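Local coordinates for glucoamylase (Thermoanaerobacterium thermosaccharolyticum, PDB 1LF6), which hydrolyses terminal alpha-1,4-linked glucose units from the non-reducing ends of glucan chains, releasing beta-D-glucose, at residues E167-K172 / M178-R183; Q434-E439 / T603-M608; P534-L539 / L553-V558. All coordinates share one frame; numbering follows the deposited sequence.

Contact 1 of 3, residues E167-K172 / M178-R183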
# COMPACT_ATOMS: atom_id res chain seq x y z
N GLU A 167 12.30 16.86 17.89
CA GLU A 167 12.57 17.30 19.26
C GLU A 167 12.09 16.27 20.26
O GLU A 167 10.91 15.94 20.31
CB GLU A 167 11.87 18.64 19.53
CG GLU A 167 12.30 19.31 20.83
CD GLU A 167 11.56 20.60 21.10
OE1 GLU A 167 11.38 21.39 20.15
OE2 GLU A 167 11.16 20.84 22.26
N GLY A 168 13.03 15.76 21.06
CA GLY A 168 12.68 14.77 22.07
C GLY A 168 12.95 15.26 23.48
O GLY A 168 13.90 16.00 23.71
N TYR A 169 12.10 14.84 24.41
CA TYR A 169 12.23 15.22 25.81
C TYR A 169 11.41 14.28 26.70
O TYR A 169 10.70 13.41 26.20
CB TYR A 169 11.79 16.67 26.01
CG TYR A 169 10.41 16.99 25.47
CD1 TYR A 169 9.31 17.06 26.31
CD2 TYR A 169 10.22 17.23 24.11
CE1 TYR A 169 8.04 17.38 25.82
CE2 TYR A 169 8.96 17.54 23.60
CZ TYR A 169 7.88 17.61 24.46
OH TYR A 169 6.64 17.94 23.96
N VAL A 170 11.53 14.46 28.01
CA VAL A 170 10.81 13.61 28.95
C VAL A 170 9.95 14.42 29.92
O VAL A 170 10.35 15.50 30.37
CB VAL A 170 11.79 12.74 29.77
CG1 VAL A 170 11.04 11.70 30.57
CG2 VAL A 170 12.80 12.08 28.83
N ILE A 171 8.77 13.90 30.22
CA ILE A 171 7.87 14.56 31.16
C ILE A 171 7.32 13.51 32.11
O ILE A 171 7.71 12.34 32.07
CB ILE A 171 6.67 15.22 30.45
CG1 ILE A 171 5.83 14.15 29.75
CG2 ILE A 171 7.16 16.27 29.46
CD1 ILE A 171 4.50 14.66 29.23
N LYS A 172 6.41 13.95 32.98
CA LYS A 172 5.79 13.06 33.93
C LYS A 172 4.33 13.49 34.02
O LYS A 172 4.02 14.62 34.40
CB LYS A 172 6.47 13.18 35.29
CG LYS A 172 6.24 11.99 36.21
CD LYS A 172 7.05 12.11 37.49
CE LYS A 172 6.89 10.88 38.37
NZ LYS A 172 7.65 11.00 39.65
N MET A 178 6.80 9.57 30.64
CA MET A 178 6.56 9.40 29.22
C MET A 178 7.63 10.09 28.37
O MET A 178 8.00 11.24 28.64
CB MET A 178 5.18 9.96 28.84
CG MET A 178 4.01 9.28 29.52
SD MET A 178 2.44 10.08 29.10
CE MET A 178 1.29 9.15 30.13
N LEU A 179 8.13 9.39 27.36
CA LEU A 179 9.12 9.95 26.45
C LEU A 179 8.31 10.70 25.39
O LEU A 179 7.47 10.11 24.71
CB LEU A 179 9.95 8.84 25.80
CG LEU A 179 11.10 8.26 26.63
CD1 LEU A 179 10.59 7.80 27.98
CD2 LEU A 179 11.74 7.10 25.88
N MET A 180 8.56 11.99 25.27
CA MET A 180 7.84 12.82 24.31
C MET A 180 8.65 13.17 23.07
O MET A 180 9.88 13.22 23.11
CB MET A 180 7.39 14.12 24.99
CG MET A 180 6.74 13.93 26.35
SD MET A 180 5.22 12.97 26.27
CE MET A 180 4.16 14.15 25.44
N ALA A 181 7.95 13.43 21.98
CA ALA A 181 8.57 13.81 20.72
C ALA A 181 7.62 14.77 20.02
O ALA A 181 6.40 14.62 20.10
CB ALA A 181 8.82 12.58 19.85
N LYS A 182 8.18 15.77 19.33
CA LYS A 182 7.33 16.72 18.64
C LYS A 182 7.99 17.37 17.44
O LYS A 182 9.22 17.37 17.30
CB LYS A 182 6.86 17.80 19.62
CG LYS A 182 7.97 18.65 20.23
CD LYS A 182 8.08 20.01 19.56
CE LYS A 182 6.90 20.90 19.92
NZ LYS A 182 7.01 22.25 19.29
N ARG A 183 7.15 17.91 16.57
CA ARG A 183 7.58 18.62 15.38
C ARG A 183 6.31 19.29 14.88
O ARG A 183 5.33 18.62 14.54
CB ARG A 183 8.10 17.65 14.31
CG ARG A 183 8.85 18.38 13.21
CD ARG A 183 8.74 17.70 11.86
NE ARG A 183 8.94 18.68 10.80
CZ ARG A 183 8.65 18.47 9.52
NH1 ARG A 183 8.87 19.43 8.63
NH2 ARG A 183 8.15 17.31 9.12

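Contact 2 of 3, residues Q434-E439 / T603-M608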
# COMPACT_ATOMS: atom_id res chain seq x y z
N GLN A 434 0.44 9.52 -21.06
CA GLN A 434 1.14 8.37 -20.53
C GLN A 434 0.14 7.24 -20.28
O GLN A 434 -1.03 7.49 -19.98
CB GLN A 434 1.89 8.74 -19.24
CG GLN A 434 1.05 9.39 -18.18
CD GLN A 434 1.88 10.08 -17.11
OE1 GLN A 434 1.38 10.37 -16.02
NE2 GLN A 434 3.14 10.36 -17.41
N GLU A 435 0.60 6.00 -20.44
CA GLU A 435 -0.23 4.84 -20.22
C GLU A 435 -0.22 4.54 -18.73
O GLU A 435 0.36 5.31 -17.95
CB GLU A 435 0.28 3.65 -21.04
CG GLU A 435 1.79 3.57 -21.21
CD GLU A 435 2.54 3.49 -19.89
OE1 GLU A 435 3.03 4.52 -19.40
OE2 GLU A 435 2.63 2.38 -19.33
N ARG A 436 -0.84 3.44 -18.30
CA ARG A 436 -0.94 3.18 -16.87
C ARG A 436 0.33 3.00 -16.04
O ARG A 436 0.28 3.08 -14.81
CB ARG A 436 -1.91 2.01 -16.62
CG ARG A 436 -1.43 0.64 -17.01
CD ARG A 436 -2.53 -0.37 -16.69
NE ARG A 436 -2.11 -1.76 -16.85
CZ ARG A 436 -2.83 -2.80 -16.44
NH1 ARG A 436 -2.38 -4.04 -16.62
NH2 ARG A 436 -3.99 -2.61 -15.83
N TRP A 437 1.48 2.76 -16.67
CA TRP A 437 2.71 2.63 -15.90
C TRP A 437 3.30 4.03 -15.67
O TRP A 437 4.33 4.18 -15.02
CB TRP A 437 3.71 1.72 -16.62
CG TRP A 437 3.20 0.31 -16.84
CD1 TRP A 437 3.39 -0.46 -17.96
CD2 TRP A 437 2.41 -0.49 -15.94
NE1 TRP A 437 2.77 -1.68 -17.81
CE2 TRP A 437 2.17 -1.73 -16.58
CE3 TRP A 437 1.90 -0.29 -14.65
CZ2 TRP A 437 1.43 -2.76 -15.99
CZ3 TRP A 437 1.16 -1.32 -14.06
CH2 TRP A 437 0.93 -2.53 -14.73
N GLU A 438 2.62 5.04 -16.21
CA GLU A 438 3.00 6.45 -16.06
C GLU A 438 4.36 6.80 -16.66
O GLU A 438 5.07 7.65 -16.11
CB GLU A 438 3.00 6.81 -14.58
CG GLU A 438 1.81 6.27 -13.81
CD GLU A 438 1.74 6.82 -12.40
OE1 GLU A 438 2.49 6.33 -11.53
OE2 GLU A 438 0.95 7.75 -12.18
N GLU A 439 4.72 6.19 -17.78
CA GLU A 439 6.04 6.43 -18.36
C GLU A 439 6.13 6.94 -19.78
O GLU A 439 7.07 7.66 -20.13
CB GLU A 439 6.86 5.14 -18.26
CG GLU A 439 6.81 4.50 -16.87
CD GLU A 439 7.45 3.12 -16.83
OE1 GLU A 439 7.29 2.36 -17.81
OE2 GLU A 439 8.09 2.79 -15.82
N THR A 603 -0.59 -11.56 -12.56
CA THR A 603 -0.97 -12.97 -12.49
C THR A 603 -2.49 -12.96 -12.33
O THR A 603 -3.20 -13.75 -12.95
CB THR A 603 -0.35 -13.67 -11.26
OG1 THR A 603 1.07 -13.77 -11.44
CG2 THR A 603 -0.94 -15.07 -11.08
N GLY A 604 -2.97 -12.04 -11.50
CA GLY A 604 -4.40 -11.91 -11.28
C GLY A 604 -5.11 -11.46 -12.54
O GLY A 604 -6.18 -11.98 -12.88
N GLU A 605 -4.54 -10.49 -13.24
CA GLU A 605 -5.16 -10.00 -14.47
C GLU A 605 -5.24 -11.10 -15.53
O GLU A 605 -6.22 -11.16 -16.28
CB GLU A 605 -4.42 -8.77 -15.02
CG GLU A 605 -4.70 -7.49 -14.22
CD GLU A 605 -4.31 -6.22 -14.96
OE1 GLU A 605 -4.43 -5.13 -14.37
OE2 GLU A 605 -3.91 -6.31 -16.14
N ARG A 606 -4.22 -11.96 -15.61
CA ARG A 606 -4.24 -13.05 -16.58
C ARG A 606 -5.35 -14.03 -16.20
O ARG A 606 -6.03 -14.58 -17.06
CB ARG A 606 -2.90 -13.80 -16.62
CG ARG A 606 -2.99 -15.13 -17.37
CD ARG A 606 -3.33 -14.94 -18.86
NE ARG A 606 -2.14 -14.59 -19.62
CZ ARG A 606 -1.56 -15.38 -20.52
NH1 ARG A 606 -0.48 -14.96 -21.15
NH2 ARG A 606 -2.07 -16.57 -20.82
N GLY A 607 -5.49 -14.26 -14.89
CA GLY A 607 -6.52 -15.16 -14.41
C GLY A 607 -7.89 -14.64 -14.82
O GLY A 607 -8.76 -15.41 -15.21
N MET A 608 -8.07 -13.33 -14.73
CA MET A 608 -9.33 -12.72 -15.10
C MET A 608 -9.57 -12.91 -16.59
O MET A 608 -10.70 -13.14 -17.02
CB MET A 608 -9.35 -11.24 -14.72
CG MET A 608 -9.50 -11.00 -13.23
SD MET A 608 -11.02 -11.73 -12.54
CE MET A 608 -12.25 -10.57 -13.12

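Contact 3 of 3, residues P534-L539 / L553-V558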
# COMPACT_ATOMS: atom_id res chain seq x y z
N PRO A 534 1.47 -6.99 -21.04
CA PRO A 534 0.24 -7.74 -20.76
C PRO A 534 -0.99 -6.87 -20.53
O PRO A 534 -2.11 -7.38 -20.49
CB PRO A 534 0.62 -8.56 -19.53
CG PRO A 534 1.67 -7.75 -18.88
CD PRO A 534 2.50 -7.26 -20.03
N SER A 535 -0.79 -5.57 -20.40
CA SER A 535 -1.88 -4.63 -20.19
C SER A 535 -2.89 -4.65 -21.33
O SER A 535 -4.01 -4.16 -21.17
CB SER A 535 -1.34 -3.20 -20.03
OG SER A 535 -0.49 -3.10 -18.89
N PHE A 536 -2.50 -5.18 -22.48
CA PHE A 536 -3.41 -5.23 -23.61
C PHE A 536 -4.64 -6.06 -23.23
O PHE A 536 -5.70 -5.90 -23.83
CB PHE A 536 -2.74 -5.84 -24.84
CG PHE A 536 -2.66 -7.34 -24.81
CD1 PHE A 536 -1.71 -7.99 -24.02
CD2 PHE A 536 -3.55 -8.12 -25.56
CE1 PHE A 536 -1.65 -9.37 -23.97
CE2 PHE A 536 -3.49 -9.50 -25.52
CZ PHE A 536 -2.54 -10.14 -24.72
N LEU A 537 -4.49 -6.93 -22.23
CA LEU A 537 -5.62 -7.75 -21.80
C LEU A 537 -6.75 -6.90 -21.26
O LEU A 537 -7.85 -7.40 -20.99
CB LEU A 537 -5.18 -8.79 -20.75
CG LEU A 537 -4.32 -9.95 -21.27
CD1 LEU A 537 -3.93 -10.85 -20.10
CD2 LEU A 537 -5.10 -10.74 -22.33
N GLU A 538 -6.49 -5.61 -21.08
CA GLU A 538 -7.51 -4.68 -20.59
C GLU A 538 -8.61 -4.60 -21.63
O GLU A 538 -9.77 -4.31 -21.30
CB GLU A 538 -6.91 -3.30 -20.36
CG GLU A 538 -6.10 -3.19 -19.09
CD GLU A 538 -6.97 -3.25 -17.85
OE1 GLU A 538 -7.33 -4.37 -17.42
OE2 GLU A 538 -7.30 -2.18 -17.31
N LEU A 539 -8.24 -4.85 -22.88
CA LEU A 539 -9.18 -4.83 -24.00
C LEU A 539 -10.32 -5.81 -23.74
O LEU A 539 -11.48 -5.48 -23.93
CB LEU A 539 -8.48 -5.21 -25.31
CG LEU A 539 -7.54 -4.18 -25.96
CD1 LEU A 539 -6.65 -4.88 -26.98
CD2 LEU A 539 -8.36 -3.07 -26.62
N LEU A 553 -5.20 -13.65 -29.07
CA LEU A 553 -4.47 -14.91 -28.96
C LEU A 553 -3.04 -14.77 -29.49
O LEU A 553 -2.10 -15.29 -28.88
CB LEU A 553 -5.21 -16.02 -29.73
CG LEU A 553 -6.47 -16.61 -29.08
CD1 LEU A 553 -6.13 -17.16 -27.70
CD2 LEU A 553 -7.53 -15.54 -28.94
N ASN A 554 -2.87 -14.06 -30.60
CA ASN A 554 -1.56 -13.85 -31.19
C ASN A 554 -0.65 -13.10 -30.22
O ASN A 554 0.54 -13.41 -30.08
CB ASN A 554 -1.66 -13.05 -32.49
CG ASN A 554 -2.19 -13.87 -33.65
OD1 ASN A 554 -2.55 -13.32 -34.70
ND2 ASN A 554 -2.22 -15.18 -33.49
N THR A 555 -1.21 -12.09 -29.56
CA THR A 555 -0.45 -11.28 -28.62
C THR A 555 -0.04 -12.13 -27.43
O THR A 555 1.09 -12.06 -26.96
CB THR A 555 -1.29 -10.07 -28.15
OG1 THR A 555 -1.76 -9.34 -29.29
CG2 THR A 555 -0.46 -9.15 -27.27
N LEU A 556 -0.97 -12.96 -26.97
CA LEU A 556 -0.74 -13.85 -25.84
C LEU A 556 0.51 -14.72 -26.09
O LEU A 556 1.32 -14.92 -25.18
CB LEU A 556 -1.97 -14.74 -25.65
CG LEU A 556 -2.75 -14.72 -24.33
CD1 LEU A 556 -2.88 -13.32 -23.79
CD2 LEU A 556 -4.12 -15.34 -24.57
N LYS A 557 0.65 -15.22 -27.31
CA LYS A 557 1.79 -16.06 -27.67
C LYS A 557 3.11 -15.31 -27.50
O LYS A 557 4.07 -15.86 -26.97
CB LYS A 557 1.69 -16.54 -29.12
CG LYS A 557 0.45 -17.36 -29.43
CD LYS A 557 0.55 -17.97 -30.82
CE LYS A 557 -0.77 -18.58 -31.26
NZ LYS A 557 -1.82 -17.53 -31.45
N VAL A 558 3.15 -14.07 -27.97
CA VAL A 558 4.35 -13.26 -27.87
C VAL A 558 4.64 -12.87 -26.43
O VAL A 558 5.80 -12.88 -25.98
CB VAL A 558 4.23 -11.99 -28.74
CG1 VAL A 558 5.45 -11.12 -28.58
CG2 VAL A 558 4.05 -12.38 -30.20

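Contact 1 of 3, residues E167-K172 / M178-R183
Met180 reaches across to Tyr169 and Ile171 with every atom of its side chain. Its CB sits over one face of the Tyr169 ring, 3.6 Å from the ring centroid and 20° off the normal, a CH-pi contact displaced toward CE1. Met180 CG meets Ile171 CG1 at 3.5 Å; the bends at chi2 (-63°) and chi3 (-70°) then keep SD and CE against Ile171. Met180 SD comes to 3.5 Å from Ile171 CD1, and CE finishes beside that same methyl, the two side chains crossing at about a right angle. The backbones beneath form an antiparallel beta hairpin of strands 166-173 and 176-183, within the N-terminal beta-sandwich domain. Hydrogen-bonded pairs Glu167-Lys182, Tyr169-Met180 and Ile171-Met178 alternate with non-hydrogen-bonded Gly168-Ala181 and Val170-Leu179; Met180 N to Tyr169 O, at 2.7 Å, is the shortest of the six bonds. At the ring's edge, in its plane, CG of Lys182 approaches Tyr169 CE2 to 3.7 Å. The phenol OH is hydrogen-bonded to Asp254 of helix 254-266, and Arg16 makes a cation-pi contact with the ring. A leucine in place of Tyr169 would probably leave Met180 CB without its aromatic face and Asp254 without its phenol partner. Beyond the ring, Glu167 and Lys182 run side by side, Glu167 OE1 lying 3.6 Å from Lys182 CD.

Contact 2 of 3, residues Q434-E439 / T603-M608
Arg436 and Glu605 approach from opposite directions and meet end-on, guanidinium against carboxylate. Two nitrogens grip two oxygens: NH1 of Arg436 bonds OE2 of Glu605 at 2.8 Å, nearly straight at 167°, while Arg436 NH2 reaches Glu605 OE1 at 2.9 Å along a more bent path. The two flat groups are not coplanar, their planes standing 43° apart. OE2 lies close to the guanidinium plane, whereas OE1 is tilted from it and receives NH2 on its syn lone pair. Both side chains are stretched out to span a 14.0 Å separation between Arg436 CA and Glu605 CA; the arginine runs straight from CG to NE (chi2 -180°), with its CG over the ring of Trp437. NE of Arg436 has a further partner in Ser535 OG. The arginine belongs to a type I turn from Glu435 to Glu438, probably the proton acceptor and proton donor, as in a close relative. Glu435 OE1 takes the backbone N of Glu439 at 2.9 Å, and its OE2 takes that of Trp437, as well as a salt bridge from Arg504. The Arg436-Glu605 bridge thus ties the probable catalytic loop to helix 600-612 of the (alpha/alpha) barrel. The buried arginine probably offsets much of the charge of Glu605; Glu538, in a long, weak ion pair with Arg436, lies near the same carboxylate, so the arginine is likely to keep these acids tolerable together.

Contact 3 of 3, residues P534-L539 / L553-V558
Phe536 and Leu537 carry the 534-539 side of this contact, meeting Thr555 and Leu556 on helix 550-562. Pro534 and Ser535 lead in through a 3-10 turn, whose Pro534 O accepts the N of Leu537 at 3.0 Å, with Ser535 against Trp437. Phe536 follows, and its CB points toward the helix. With chi1 at 79°, its CG stands between the backbone N and the carbonyl carbon, and the ring presents a face to Thr555. CG2 of Thr555 lies above the middle of that face, 3.3 Å from the centroid and only 7° off the normal, a CH-pi contact delivered nearly head-on by the methyl. The hydroxyl OG1 is instead engaged by Lys551 O, one turn back in the helix, and by Tyr502 N. At the ring's edge, near its plane, CZ of Phe536 touches CD1 of Leu556 at 3.3 Å. Both segments belong to the (alpha/alpha) barrel domain of this family 15 glycosidase, where the 3-10 turn leading toward helix 538-541 packs its apolar side chains against helix 550-562. The Phe536 side chain is about 11 Å from that of Glu435, the likely proton acceptor. Leu537 comes next: its CG lies over the other face of the Phe536 ring, offset toward the rim, so the ring is covered on both faces. From there Leu537 CD2 reaches Leu556 CD1 at 3.7 Å, the two leucines crossing at about a right angle, and Tyr609 of helix 600-612 touches both.

In the fold
Along the chain contact 1 comes first, in the N-terminal beta-sandwich domain; contacts 2 and 3 both belong to the (alpha/alpha) barrel, on the opposite side of the chain's centre. Contact 1 lies 46 Å from contact 2 and 56 Å from contact 3, centre to centre, and touches neither; it lies well away from the probable active site. Contacts 2 and 3 are centred 11 Å apart, and contact 3 is nested within the chain between 434-439 and 603-608. They join where Ser535 meets Arg436 and Trp437, and helix 600-612 supplies one side of contact 2 and packs on contact 3. The loop with the probable catalytic glutamates is therefore backed by residues distant in sequence.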